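Local coordinates for protein immunoreactive 84kD antigen PG93 (Porphyromonas gingivalis, PDB 5M11) that serves as an essential surface component of the type-IX secretion system and probably assists in processing exported proteins at the outer face of the cell, at residues A[697-702]-A[710-715]; A[689-694]-A[718-723]; A[444-449]-A[458-463]. One frame throughout, in Å; residues are numbered along the deposited sequence.

Contact 1: residues A[697-702]-A[710-715]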
ATOM      1  N   GLY A 697     -12.169 -18.881 -17.901  1.00 82.26           N
ATOM      2  CA  GLY A 697     -13.401 -19.534 -18.344  1.00 84.85           C
ATOM      3  C   GLY A 697     -13.273 -20.304 -19.652  1.00 89.78           C
ATOM      4  O   GLY A 697     -14.244 -20.900 -20.126  1.00 91.61           O
ATOM      5  N   CYS A 698     -12.065 -20.308 -20.239  1.00 84.90           N
ATOM      6  CA  CYS A 698     -11.760 -20.944 -21.510  1.00 84.04           C
ATOM      7  C   CYS A 698     -11.563 -22.430 -21.354  1.00 88.65           C
ATOM      8  O   CYS A 698     -10.986 -22.882 -20.365  1.00 87.56           O
ATOM      9  CB  CYS A 698     -10.519 -20.310 -22.132  1.00 82.61           C
ATOM     10  SG  CYS A 698     -10.851 -18.872 -23.184  1.00 89.41           S
ATOM     11  N   SER A 699     -11.968 -23.187 -22.378  1.00 85.59           N
ATOM     12  CA  SER A 699     -11.685 -24.602 -22.443  1.00 84.58           C
ATOM     13  C   SER A 699     -10.274 -24.733 -23.013  1.00 85.47           C
ATOM     14  O   SER A 699      -9.954 -24.053 -23.990  1.00 84.41           O
ATOM     15  CB  SER A 699     -12.711 -25.316 -23.312  1.00 91.26           C
ATOM     16  OG  SER A 699     -12.335 -26.672 -23.508  1.00101.28           O
ATOM     17  N   VAL A 700      -9.411 -25.528 -22.371  1.00 80.39           N
ATOM     18  CA  VAL A 700      -8.028 -25.725 -22.821  1.00 77.54           C
ATOM     19  C   VAL A 700      -7.797 -27.224 -22.876  1.00 80.73           C
ATOM     20  O   VAL A 700      -7.911 -27.885 -21.840  1.00 80.50           O
ATOM     21  CB  VAL A 700      -6.972 -24.960 -21.943  1.00 78.94           C
ATOM     22  CG1 VAL A 700      -5.542 -25.244 -22.399  1.00 76.84           C
ATOM     23  CG2 VAL A 700      -7.232 -23.457 -21.947  1.00 78.57           C
ATOM     24  N   LYS A 701      -7.534 -27.766 -24.087  1.00 78.31           N
ATOM     25  CA  LYS A 701      -7.293 -29.209 -24.278  1.00 79.89           C
ATOM     26  C   LYS A 701      -6.021 -29.466 -25.112  1.00 83.31           C
ATOM     27  O   LYS A 701      -5.797 -28.814 -26.138  1.00 83.43           O
ATOM     28  CB  LYS A 701      -8.516 -29.949 -24.868  1.00 85.04           C
ATOM     29  CG  LYS A 701      -8.890 -29.603 -26.312  1.00101.18           C
ATOM     30  CD  LYS A 701     -10.253 -30.159 -26.721  1.00111.97           C
ATOM     31  CE  LYS A 701     -11.348 -29.122 -26.685  1.00119.81           C
ATOM     32  NZ  LYS A 701     -11.700 -28.738 -25.296  1.00129.41           N
ATOM     33  N   ILE A 702      -5.175 -30.394 -24.629  1.00 78.97           N
ATOM     34  CA  ILE A 702      -3.907 -30.755 -25.258  1.00 78.21           C
ATOM     35  C   ILE A 702      -4.063 -32.092 -25.981  1.00 84.68           C
ATOM     36  O   ILE A 702      -4.498 -33.075 -25.378  1.00 86.14           O
ATOM     37  CB  ILE A 702      -2.743 -30.775 -24.220  1.00 80.87           C
ATOM     38  CG1 ILE A 702      -2.671 -29.432 -23.444  1.00 79.68           C
ATOM     39  CG2 ILE A 702      -1.400 -31.098 -24.895  1.00 81.77           C
ATOM     40  CD1 ILE A 702      -1.959 -29.466 -22.124  1.00 84.50           C
ATOM     41  N   LEU A 710      -4.831 -35.527 -24.100  1.00 93.57           N
ATOM     42  CA  LEU A 710      -3.943 -36.009 -23.044  1.00 94.13           C
ATOM     43  C   LEU A 710      -4.143 -35.217 -21.739  1.00 97.65           C
ATOM     44  O   LEU A 710      -3.803 -35.732 -20.671  1.00 99.39           O
ATOM     45  CB  LEU A 710      -2.474 -35.916 -23.511  1.00 92.44           C
ATOM     46  CG  LEU A 710      -2.164 -36.424 -24.928  1.00 96.83           C
ATOM     47  CD1 LEU A 710      -0.923 -35.802 -25.452  1.00 94.34           C
ATOM     48  CD2 LEU A 710      -2.036 -37.936 -24.972  1.00104.59           C
ATOM     49  N   TYR A 711      -4.696 -33.975 -21.827  1.00 91.74           N
ATOM     50  CA  TYR A 711      -4.982 -33.074 -20.696  1.00 90.77           C
ATOM     51  C   TYR A 711      -6.037 -32.057 -21.092  1.00 92.14           C
ATOM     52  O   TYR A 711      -5.959 -31.480 -22.177  1.00 89.65           O
ATOM     53  CB  TYR A 711      -3.703 -32.365 -20.219  1.00 90.73           C
ATOM     54  CG  TYR A 711      -3.869 -31.459 -19.017  1.00 93.80           C
ATOM     55  CD1 TYR A 711      -3.794 -31.964 -17.722  1.00 99.18           C
ATOM     56  CD2 TYR A 711      -3.988 -30.080 -19.170  1.00 92.65           C
ATOM     57  CE1 TYR A 711      -3.892 -31.126 -16.610  1.00101.09           C
ATOM     58  CE2 TYR A 711      -4.078 -29.231 -18.067  1.00 94.08           C
ATOM     59  CZ  TYR A 711      -4.026 -29.757 -16.787  1.00105.80           C
ATOM     60  OH  TYR A 711      -4.113 -28.912 -15.704  1.00108.67           O
ATOM     61  N   GLN A 712      -7.013 -31.821 -20.200  1.00 89.92           N
ATOM     62  CA  GLN A 712      -8.114 -30.881 -20.424  1.00 88.43           C
ATOM     63  C   GLN A 712      -8.498 -30.149 -19.135  1.00 93.10           C
ATOM     64  O   GLN A 712      -8.716 -30.791 -18.111  1.00 95.37           O
ATOM     65  CB  GLN A 712      -9.329 -31.631 -20.990  1.00 91.69           C
ATOM     66  CG  GLN A 712     -10.503 -30.746 -21.390  1.00 96.19           C
ATOM     67  CD  GLN A 712     -11.397 -31.412 -22.404  1.00113.82           C
ATOM     68  OE1 GLN A 712     -11.552 -30.925 -23.531  1.00104.54           O
ATOM     69  NE2 GLN A 712     -11.994 -32.548 -22.039  1.00110.79           N
ATOM     70  N   THR A 713      -8.592 -28.809 -19.201  1.00 88.50           N
ATOM     71  CA  THR A 713      -9.033 -27.944 -18.094  1.00 89.83           C
ATOM     72  C   THR A 713      -9.780 -26.725 -18.602  1.00 93.91           C
ATOM     73  O   THR A 713      -9.901 -26.509 -19.810  1.00 92.47           O
ATOM     74  CB  THR A 713      -7.869 -27.439 -17.207  1.00 97.68           C
ATOM     75  OG1 THR A 713      -6.738 -27.094 -18.020  1.00 99.38           O
ATOM     76  CG2 THR A 713      -7.508 -28.394 -16.078  1.00 96.20           C
ATOM     77  N   GLU A 714     -10.275 -25.930 -17.651  1.00 92.22           N
ATOM     78  CA  GLU A 714     -10.890 -24.636 -17.869  1.00 92.41           C
ATOM     79  C   GLU A 714      -9.873 -23.616 -17.378  1.00 95.49           C
ATOM     80  O   GLU A 714      -9.051 -23.948 -16.519  1.00 95.10           O
ATOM     81  CB  GLU A 714     -12.241 -24.521 -17.136  1.00 97.48           C
ATOM     82  CG  GLU A 714     -13.185 -23.496 -17.749  1.00110.83           C
ATOM     83  CD  GLU A 714     -14.324 -23.030 -16.861  1.00135.87           C
ATOM     84  OE1 GLU A 714     -14.064 -22.219 -15.940  1.00125.56           O
ATOM     85  OE2 GLU A 714     -15.484 -23.431 -17.116  1.00133.55           O
ATOM     86  N   SER A 715      -9.878 -22.399 -17.922  1.00 91.66           N
ATOM     87  CA  SER A 715      -8.911 -21.415 -17.462  1.00 90.23           C
ATOM     88  C   SER A 715      -9.377 -20.794 -16.149  1.00 94.34           C
ATOM     89  O   SER A 715     -10.527 -20.349 -16.040  1.00 95.98           O
ATOM     90  CB  SER A 715      -8.674 -20.350 -18.518  1.00 93.97           C
ATOM     91  OG  SER A 715      -7.526 -19.596 -18.169  1.00105.68           O
TER
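The Tyr711 ring meets Ile702 obliquely, with Ile702 CD1 3.6 Å from Tyr711 CD2, and the indole of Trp722 packs against the same ring with planes about 35° apart. Tyr711 and Ile702 pair directly, which puts both on the inward face; with CG anti to the backbone N (chi1 -177°) the tyrosine ring stays within touch of Ile702 CD1. The second flat group, the amide of Gln712, lies on the opposite face of the sheet and takes one bond across the contact. Lys701 NZ donates to Gln712 OE1 at 2.8 Å, lying in the carbonyl plane at a C=O...N angle of 152°. Lys701 and Gln712 run side by side, the lysine bending back at its third and fourth torsions, where its ammonium also makes a weak bond to Ser699 OG. The carboxylate of Glu714 lies alongside Gly697, with Glu714 OE1 3.7 Å from Gly697 CA; a bound glycerol takes a hydrogen bond with the same oxygen.

Residues 699-702 and 711-714 form a regular antiparallel pairing. Val700 N reaches Thr713 O at 2.8 Å, and Thr713 N reaches Val700 O at 2.9 Å. At the turn end, Ile702 N bonds to Tyr711 O, and Leu710 N returns a bond to Ile702 O. At the open end the register slips: Cys698 O receives Ser715 N, but Gly697, whose positive phi favours glycine, and not Cys698, donates to Ser715 O; the Ser715 hydroxyl turns instead to Thr717 O.

Strand 709-714 forms one margin of its four-stranded sheet, and strand 699-703 lies between it and strand 735-742, with backbone hydrogen bonds between Ser699 and Tyr742 and between Lys701 and Ala740. Val700, Ile702 and Thr713 face Leu694, Trp722 and Val720 across the sandwich.

Contact 2: residues A[689-694]-A[718-723]; sequences VTIAGL and TEVKWN
In the three-stranded sheet of the C-terminal beta-sandwich, strand 689-692 runs antiparallel to strand 720-722, and two reciprocal bonded pairs join them: Val689 with Trp722, and Ile691 with Val720. Trp722 N points almost straight at Val689 O, 2.9 Å away, with an N-H...O angle of 179°. Regular pairing ends at Ile691-Val720, yet the chains stay together: Gly693, at positive phi, is an extra residue on one side, and Leu694 N donates to Thr718 O at 3.0 Å.

On the inward face, Val689 CG2 touches the edge of the indole near its plane, 3.8 Å from Trp722 CE3, while Leu694 crosses Val720 at about a right angle, bringing Leu694 CD1 to 3.6 Å from Val720 CG2. On the outward face, Lys721 lies along Thr690 and bends at its last torsion (chi4 -83°), which lets Lys721 NZ bond to Thr690 OG1 at 2.9 Å. Beyond the bridged pairs, Glu719 CG rests 4.0 Å from Ala692 CB.

Strand 675-677 pairs with the other edge of 689-692. With 699-703, 709-714, 735-742 and 749-756 composing the facing sheet, the strand order is that of the switched (s-type) immunoglobulin-like sandwich, as in fibronectin type III domains.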
ATOM      1  N   VAL A 689       5.272 -27.435 -19.082  1.00 64.52           N
ATOM      2  CA  VAL A 689       4.899 -26.269 -19.918  1.00 61.41           C
ATOM      3  C   VAL A 689       3.821 -25.403 -19.244  1.00 63.83           C
ATOM      4  O   VAL A 689       3.026 -25.901 -18.438  1.00 64.15           O
ATOM      5  CB  VAL A 689       4.481 -26.596 -21.380  1.00 63.21           C
ATOM      6  CG1 VAL A 689       5.628 -27.216 -22.165  1.00 64.42           C
ATOM      7  CG2 VAL A 689       3.232 -27.465 -21.449  1.00 62.50           C
ATOM      8  N   THR A 690       3.797 -24.105 -19.611  1.00 58.80           N
ATOM      9  CA  THR A 690       2.823 -23.124 -19.139  1.00 58.01           C
ATOM     10  C   THR A 690       2.084 -22.506 -20.332  1.00 62.37           C
ATOM     11  O   THR A 690       2.724 -21.932 -21.227  1.00 61.63           O
ATOM     12  CB  THR A 690       3.502 -22.038 -18.283  1.00 60.90           C
ATOM     13  OG1 THR A 690       4.175 -22.676 -17.200  1.00 65.69           O
ATOM     14  CG2 THR A 690       2.508 -20.975 -17.747  1.00 52.46           C
ATOM     15  N   ILE A 691       0.733 -22.640 -20.338  1.00 58.86           N
ATOM     16  CA  ILE A 691      -0.146 -22.000 -21.321  1.00 58.88           C
ATOM     17  C   ILE A 691      -0.400 -20.638 -20.763  1.00 65.78           C
ATOM     18  O   ILE A 691      -0.828 -20.543 -19.617  1.00 67.52           O
ATOM     19  CB  ILE A 691      -1.473 -22.760 -21.657  1.00 61.23           C
ATOM     20  CG1 ILE A 691      -1.260 -24.282 -21.966  1.00 61.03           C
ATOM     21  CG2 ILE A 691      -2.245 -22.061 -22.785  1.00 60.61           C
ATOM     22  CD1 ILE A 691      -0.208 -24.640 -22.978  1.00 61.76           C
ATOM     23  N   ALA A 692      -0.079 -19.587 -21.518  1.00 63.28           N
ATOM     24  CA  ALA A 692      -0.267 -18.225 -21.033  1.00 65.08           C
ATOM     25  C   ALA A 692      -1.001 -17.366 -22.071  1.00 70.28           C
ATOM     26  O   ALA A 692      -1.273 -17.847 -23.178  1.00 69.61           O
ATOM     27  CB  ALA A 692       1.074 -17.616 -20.663  1.00 67.13           C
ATOM     28  N   GLY A 693      -1.369 -16.140 -21.675  1.00 67.67           N
ATOM     29  CA  GLY A 693      -2.136 -15.206 -22.494  1.00 69.43           C
ATOM     30  C   GLY A 693      -3.589 -15.616 -22.694  1.00 73.95           C
ATOM     31  O   GLY A 693      -4.256 -15.100 -23.597  1.00 77.11           O
ATOM     32  N   LEU A 694      -4.101 -16.528 -21.843  1.00 67.03           N
ATOM     33  CA  LEU A 694      -5.468 -17.028 -21.896  1.00 67.16           C
ATOM     34  C   LEU A 694      -6.471 -16.042 -21.327  1.00 75.47           C
ATOM     35  O   LEU A 694      -6.102 -14.940 -20.909  1.00 77.88           O
ATOM     36  CB  LEU A 694      -5.584 -18.344 -21.097  1.00 65.20           C
ATOM     37  CG  LEU A 694      -4.871 -19.577 -21.608  1.00 66.75           C
ATOM     38  CD1 LEU A 694      -4.862 -20.604 -20.570  1.00 65.97           C
ATOM     39  CD2 LEU A 694      -5.555 -20.148 -22.795  1.00 67.40           C
ATOM     40  N   THR A 718      -5.094 -16.312 -16.164  1.00 74.12           N
ATOM     41  CA  THR A 718      -4.542 -15.999 -17.483  1.00 72.40           C
ATOM     42  C   THR A 718      -3.626 -17.141 -17.903  1.00 75.42           C
ATOM     43  O   THR A 718      -3.257 -17.249 -19.073  1.00 74.73           O
ATOM     44  CB  THR A 718      -3.811 -14.619 -17.432  1.00 70.46           C
ATOM     45  OG1 THR A 718      -3.679 -14.140 -16.069  1.00 59.53           O
ATOM     46  CG2 THR A 718      -4.532 -13.565 -18.256  1.00 71.20           C
ATOM     47  N   GLU A 719      -3.293 -18.021 -16.940  1.00 71.84           N
ATOM     48  CA  GLU A 719      -2.412 -19.160 -17.141  1.00 70.19           C
ATOM     49  C   GLU A 719      -3.064 -20.497 -16.769  1.00 73.91           C
ATOM     50  O   GLU A 719      -3.950 -20.574 -15.909  1.00 75.22           O
ATOM     51  CB  GLU A 719      -1.126 -18.985 -16.311  1.00 72.59           C
ATOM     52  CG  GLU A 719      -0.095 -18.043 -16.914  1.00 84.40           C
ATOM     53  CD  GLU A 719       1.034 -17.582 -16.004  1.00106.21           C
ATOM     54  OE1 GLU A 719       1.270 -18.232 -14.958  1.00109.03           O
ATOM     55  OE2 GLU A 719       1.708 -16.585 -16.359  1.00 87.80           O
ATOM     56  N   VAL A 720      -2.578 -21.551 -17.431  1.00 69.53           N
ATOM     57  CA  VAL A 720      -2.889 -22.979 -17.257  1.00 69.48           C
ATOM     58  C   VAL A 720      -1.518 -23.697 -17.342  1.00 70.66           C
ATOM     59  O   VAL A 720      -0.677 -23.302 -18.150  1.00 68.25           O
ATOM     60  CB  VAL A 720      -3.952 -23.492 -18.292  1.00 73.54           C
ATOM     61  CG1 VAL A 720      -3.941 -25.014 -18.437  1.00 74.48           C
ATOM     62  CG2 VAL A 720      -5.356 -23.013 -17.935  1.00 74.60           C
ATOM     63  N   LYS A 721      -1.263 -24.680 -16.472  1.00 68.22           N
ATOM     64  CA  LYS A 721       0.014 -25.398 -16.503  1.00 68.00           C
ATOM     65  C   LYS A 721      -0.195 -26.897 -16.753  1.00 72.13           C
ATOM     66  O   LYS A 721      -1.216 -27.475 -16.353  1.00 72.25           O
ATOM     67  CB  LYS A 721       0.834 -25.164 -15.220  1.00 71.66           C
ATOM     68  CG  LYS A 721       1.405 -23.752 -15.137  1.00 87.67           C
ATOM     69  CD  LYS A 721       2.350 -23.541 -13.949  1.00102.46           C
ATOM     70  CE  LYS A 721       2.658 -22.072 -13.703  1.00113.84           C
ATOM     71  NZ  LYS A 721       3.757 -21.552 -14.569  1.00115.61           N
ATOM     72  N   TRP A 722       0.775 -27.510 -17.453  1.00 68.25           N
ATOM     73  CA  TRP A 722       0.786 -28.936 -17.750  1.00 68.96           C
ATOM     74  C   TRP A 722       2.134 -29.528 -17.342  1.00 74.58           C
ATOM     75  O   TRP A 722       3.180 -28.992 -17.717  1.00 72.35           O
ATOM     76  CB  TRP A 722       0.480 -29.199 -19.238  1.00 65.46           C
ATOM     77  CG  TRP A 722       0.350 -30.659 -19.591  1.00 67.58           C
ATOM     78  CD1 TRP A 722      -0.351 -31.610 -18.909  1.00 72.70           C
ATOM     79  CD2 TRP A 722       0.886 -31.313 -20.755  1.00 66.84           C
ATOM     80  NE1 TRP A 722      -0.258 -32.822 -19.554  1.00 73.24           N
ATOM     81  CE2 TRP A 722       0.497 -32.670 -20.689  1.00 72.68           C
ATOM     82  CE3 TRP A 722       1.656 -30.883 -21.854  1.00 66.05           C
ATOM     83  CZ2 TRP A 722       0.868 -33.603 -21.664  1.00 72.48           C
ATOM     84  CZ3 TRP A 722       1.999 -31.805 -22.831  1.00 67.86           C
ATOM     85  CH2 TRP A 722       1.613 -33.147 -22.729  1.00 70.69           C
ATOM     86  N   ASN A 723       2.097 -30.633 -16.566  1.00 75.63           N
ATOM     87  CA  ASN A 723       3.268 -31.379 -16.067  1.00 79.30           C
ATOM     88  C   ASN A 723       4.063 -32.061 -17.215  1.00 84.15           C
ATOM     89  O   ASN A 723       5.197 -32.496 -16.987  1.00 87.52           O
ATOM     90  CB  ASN A 723       2.849 -32.427 -15.006  1.00 83.52           C
ATOM     91  CG  ASN A 723       1.736 -33.368 -15.436  1.00108.32           C
ATOM     92  OD1 ASN A 723       1.972 -34.487 -15.914  1.00106.25           O
ATOM     93  ND2 ASN A 723       0.491 -32.955 -15.245  1.00 96.84           N
TER

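Contact 3: residues A[444-449]-A[458-463]; sequences KNIFMY and SFSYPD. With ZN (zinc ion), chain G.
A classic beta bulge interrupts the pairing here: Asn445 and Ile446 both face the single residue Phe459. Ile446 N is the one that bonds to Phe459 O, at 2.9 Å, whereas Asn445 N is poorly angled for it. Phe459 N answers with a bond to Ile446 O at 2.8 Å, nearly straight at 172°.

Ile446 packs against two rings. Its CB lies over one face of the Phe459 ring, and Ile446 CG2 approaches to 3.7 Å from Phe459 CZ. The other branch of the isoleucine reaches further along the chain, where Ile446 CD1 meets Tyr461 CD2 at 3.8 Å, the two side chains crossing at about a right angle. Tyr461 CE2 in turn lies in the plane of the phenyl ring, at its edge.

Strands 446-450 and 455-459 form the outer hairpin of a four-stranded antiparallel blade in the second beta-propeller, and the isoleucine and both rings pack on Leu498 or Phe500 of the next blade. On the opposite face of the hairpin, Phe447 CB abuts Ser458 CB, and the lysine ahead of the bulge folds over the strand end: its bend at the third and fourth torsions lets Lys444 NZ donate a hydrogen bond to Ser458 OG at 2.9 Å.

Past the strand the chain runs into a metal site. Asp463 holds a zinc ion with both carboxylate oxygens, OD2 at 2.1 Å and OD1 at 2.5 Å, and His514 supplies a further ligand. Tyr461 stacks on that histidine, and its hydroxyl bonds to Asp512, a ligand of the neighbouring calcium ion.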
ATOM      1  N   LYS A 444     -31.944   8.990  14.886  1.00 73.16           N
ATOM      2  CA  LYS A 444     -32.414   8.777  13.504  1.00 68.83           C
ATOM      3  C   LYS A 444     -31.206   8.413  12.625  1.00 71.03           C
ATOM      4  O   LYS A 444     -30.691   9.223  11.835  1.00 69.77           O
ATOM      5  CB  LYS A 444     -33.165  10.013  12.977  1.00 70.42           C
ATOM      6  CG  LYS A 444     -34.499  10.298  13.657  1.00 70.81           C
ATOM      7  CD  LYS A 444     -34.981  11.721  13.400  1.00 83.25           C
ATOM      8  CE  LYS A 444     -35.956  11.808  12.246  1.00104.20           C
ATOM      9  NZ  LYS A 444     -35.806  13.071  11.467  1.00119.54           N
ATOM     10  N   ASN A 445     -30.757   7.165  12.812  1.00 66.97           N
ATOM     11  CA  ASN A 445     -29.584   6.525  12.233  1.00 64.80           C
ATOM     12  C   ASN A 445     -29.546   6.493  10.712  1.00 67.11           C
ATOM     13  O   ASN A 445     -28.545   6.897  10.132  1.00 65.33           O
ATOM     14  CB  ASN A 445     -29.494   5.084  12.752  1.00 64.09           C
ATOM     15  CG  ASN A 445     -28.650   4.906  13.989  1.00 92.36           C
ATOM     16  OD1 ASN A 445     -28.919   4.024  14.787  1.00 85.80           O
ATOM     17  ND2 ASN A 445     -27.581   5.692  14.164  1.00 87.60           N
ATOM     18  N   ILE A 446     -30.596   5.931  10.085  1.00 63.86           N
ATOM     19  CA  ILE A 446     -30.735   5.703   8.641  1.00 60.75           C
ATOM     20  C   ILE A 446     -31.331   6.938   7.951  1.00 64.53           C
ATOM     21  O   ILE A 446     -32.309   7.497   8.445  1.00 66.81           O
ATOM     22  CB  ILE A 446     -31.619   4.434   8.428  1.00 63.05           C
ATOM     23  CG1 ILE A 446     -30.997   3.180   9.137  1.00 63.07           C
ATOM     24  CG2 ILE A 446     -31.835   4.171   6.937  1.00 61.27           C
ATOM     25  CD1 ILE A 446     -31.965   2.254   9.783  1.00 64.86           C
ATOM     26  N   PHE A 447     -30.757   7.354   6.806  1.00 58.37           N
ATOM     27  CA  PHE A 447     -31.258   8.517   6.074  1.00 58.04           C
ATOM     28  C   PHE A 447     -31.309   8.286   4.549  1.00 60.99           C
ATOM     29  O   PHE A 447     -30.716   7.341   4.017  1.00 58.86           O
ATOM     30  CB  PHE A 447     -30.426   9.793   6.400  1.00 60.50           C
ATOM     31  CG  PHE A 447     -29.050   9.871   5.778  1.00 59.89           C
ATOM     32  CD1 PHE A 447     -28.877  10.348   4.486  1.00 60.83           C
ATOM     33  CD2 PHE A 447     -27.924   9.494   6.495  1.00 62.56           C
ATOM     34  CE1 PHE A 447     -27.609  10.392   3.901  1.00 60.69           C
ATOM     35  CE2 PHE A 447     -26.653   9.547   5.910  1.00 63.94           C
ATOM     36  CZ  PHE A 447     -26.507   9.980   4.611  1.00 60.15           C
ATOM     37  N   MET A 448     -32.023   9.191   3.862  1.00 59.06           N
ATOM     38  CA  MET A 448     -32.145   9.259   2.421  1.00 58.27           C
ATOM     39  C   MET A 448     -32.118  10.728   1.957  1.00 67.07           C
ATOM     40  O   MET A 448     -32.769  11.601   2.567  1.00 67.60           O
ATOM     41  CB  MET A 448     -33.397   8.552   1.905  1.00 60.29           C
ATOM     42  CG  MET A 448     -33.403   8.432   0.396  1.00 63.67           C
ATOM     43  SD  MET A 448     -34.956   8.917  -0.406  1.00 70.90           S
ATOM     44  CE  MET A 448     -34.892  10.733  -0.247  1.00 69.08           C
ATOM     45  N   TYR A 449     -31.372  10.979   0.848  1.00 64.21           N
ATOM     46  CA  TYR A 449     -31.270  12.279   0.197  1.00 65.18           C
ATOM     47  C   TYR A 449     -31.648  12.163  -1.263  1.00 72.70           C
ATOM     48  O   TYR A 449     -31.123  11.298  -1.968  1.00 70.23           O
ATOM     49  CB  TYR A 449     -29.860  12.861   0.331  1.00 64.95           C
ATOM     50  CG  TYR A 449     -29.662  14.199  -0.356  1.00 66.85           C
ATOM     51  CD1 TYR A 449     -30.430  15.307  -0.009  1.00 70.66           C
ATOM     52  CD2 TYR A 449     -28.667  14.371  -1.313  1.00 66.65           C
ATOM     53  CE1 TYR A 449     -30.239  16.539  -0.625  1.00 72.85           C
ATOM     54  CE2 TYR A 449     -28.461  15.601  -1.929  1.00 68.95           C
ATOM     55  CZ  TYR A 449     -29.250  16.682  -1.583  1.00 79.88           C
ATOM     56  OH  TYR A 449     -29.047  17.883  -2.208  1.00 87.11           O
ATOM     57  N   SER A 458     -34.985  11.058   7.367  1.00 73.27           N
ATOM     58  CA  SER A 458     -34.227  10.186   8.265  1.00 72.32           C
ATOM     59  C   SER A 458     -35.190   9.440   9.178  1.00 75.26           C
ATOM     60  O   SER A 458     -36.295   9.927   9.468  1.00 76.17           O
ATOM     61  CB  SER A 458     -33.177  10.951   9.068  1.00 77.36           C
ATOM     62  OG  SER A 458     -33.725  12.090   9.706  1.00 92.92           O
ATOM     63  N   PHE A 459     -34.791   8.225   9.561  1.00 69.42           N
ATOM     64  CA  PHE A 459     -35.548   7.341  10.437  1.00 70.66           C
ATOM     65  C   PHE A 459     -34.603   6.333  11.093  1.00 73.55           C
ATOM     66  O   PHE A 459     -33.393   6.392  10.873  1.00 72.35           O
ATOM     67  CB  PHE A 459     -36.671   6.623   9.648  1.00 71.98           C
ATOM     68  CG  PHE A 459     -36.221   5.749   8.494  1.00 71.19           C
ATOM     69  CD1 PHE A 459     -35.844   4.424   8.706  1.00 73.32           C
ATOM     70  CD2 PHE A 459     -36.237   6.227   7.192  1.00 72.35           C
ATOM     71  CE1 PHE A 459     -35.437   3.612   7.646  1.00 71.59           C
ATOM     72  CE2 PHE A 459     -35.854   5.401   6.127  1.00 73.31           C
ATOM     73  CZ  PHE A 459     -35.465   4.097   6.365  1.00 70.04           C
ATOM     74  N   SER A 460     -35.166   5.385  11.868  1.00 70.50           N
ATOM     75  CA  SER A 460     -34.444   4.281  12.497  1.00 70.08           C
ATOM     76  C   SER A 460     -35.405   3.191  12.964  1.00 77.10           C
ATOM     77  O   SER A 460     -36.630   3.315  12.816  1.00 78.71           O
ATOM     78  CB  SER A 460     -33.598   4.764  13.672  1.00 73.66           C
ATOM     79  OG  SER A 460     -32.600   3.793  13.939  1.00 79.71           O
ATOM     80  N   TYR A 461     -34.836   2.120  13.531  1.00 73.47           N
ATOM     81  CA  TYR A 461     -35.572   1.022  14.138  1.00 74.56           C
ATOM     82  C   TYR A 461     -35.009   0.864  15.556  1.00 83.10           C
ATOM     83  O   TYR A 461     -33.793   0.744  15.678  1.00 83.24           O
ATOM     84  CB  TYR A 461     -35.449  -0.244  13.292  1.00 72.96           C
ATOM     85  CG  TYR A 461     -35.818  -0.038  11.837  1.00 71.75           C
ATOM     86  CD1 TYR A 461     -37.150   0.060  11.440  1.00 73.60           C
ATOM     87  CD2 TYR A 461     -34.830   0.053  10.852  1.00 69.93           C
ATOM     88  CE1 TYR A 461     -37.495   0.244  10.100  1.00 72.18           C
ATOM     89  CE2 TYR A 461     -35.163   0.226   9.507  1.00 68.60           C
ATOM     90  CZ  TYR A 461     -36.497   0.306   9.134  1.00 78.32           C
ATOM     91  OH  TYR A 461     -36.834   0.457   7.811  1.00 79.72           O
ATOM     92  N   PRO A 462     -35.832   0.965  16.635  1.00 83.29           N
ATOM     93  CA  PRO A 462     -35.286   0.932  18.019  1.00 86.42           C
ATOM     94  C   PRO A 462     -34.173  -0.092  18.309  1.00 90.26           C
ATOM     95  O   PRO A 462     -33.236   0.230  19.049  1.00 91.29           O
ATOM     96  CB  PRO A 462     -36.512   0.624  18.877  1.00 91.26           C
ATOM     97  CG  PRO A 462     -37.666   1.126  18.102  1.00 94.65           C
ATOM     98  CD  PRO A 462     -37.294   1.184  16.644  1.00 86.44           C
ATOM     99  N   ASP A 463     -34.267  -1.301  17.725  1.00 85.75           N
ATOM    100  CA  ASP A 463     -33.284  -2.387  17.867  1.00 85.52           C
ATOM    101  C   ASP A 463     -31.868  -1.986  17.294  1.00 85.51           C
ATOM    102  O   ASP A 463     -30.863  -2.468  17.809  1.00 85.40           O
ATOM    103  CB  ASP A 463     -33.806  -3.709  17.230  1.00 86.52           C
ATOM    104  CG  ASP A 463     -34.926  -3.567  16.197  1.00 94.93           C
ATOM    105  OD1 ASP A 463     -36.114  -3.471  16.608  1.00 96.52           O
ATOM    106  OD2 ASP A 463     -34.614  -3.534  14.985  1.00 97.09           O
TER
HETATM  107 ZN    ZN G 806     -36.204  -4.802  14.539  1.00113.53          ZN

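Contacts 1 and 2 are strand pairs from the two facing sheets of one sandwich, their centres 10 Å apart, and the hairpin of contact 1 is inserted in the chain between the two strands of contact 2. They meet in the interior: Ile702 CD1 lies 3.6 Å from Trp722 CG, Thr713 OG1 3.5 Å from Val720 CG1, and Tyr711 OH probably bonds to Lys721 O at 3.3 Å. Contact 3 belongs to a propeller blade, centred 52 Å from either, with nearest atoms about 39 Å away. Metals accompany both regions: Asp463 in contact 3 binds zinc directly, whereas in contact 1 the Cys698 side chain is about 3 Å from that of the calcium ligand Asp743.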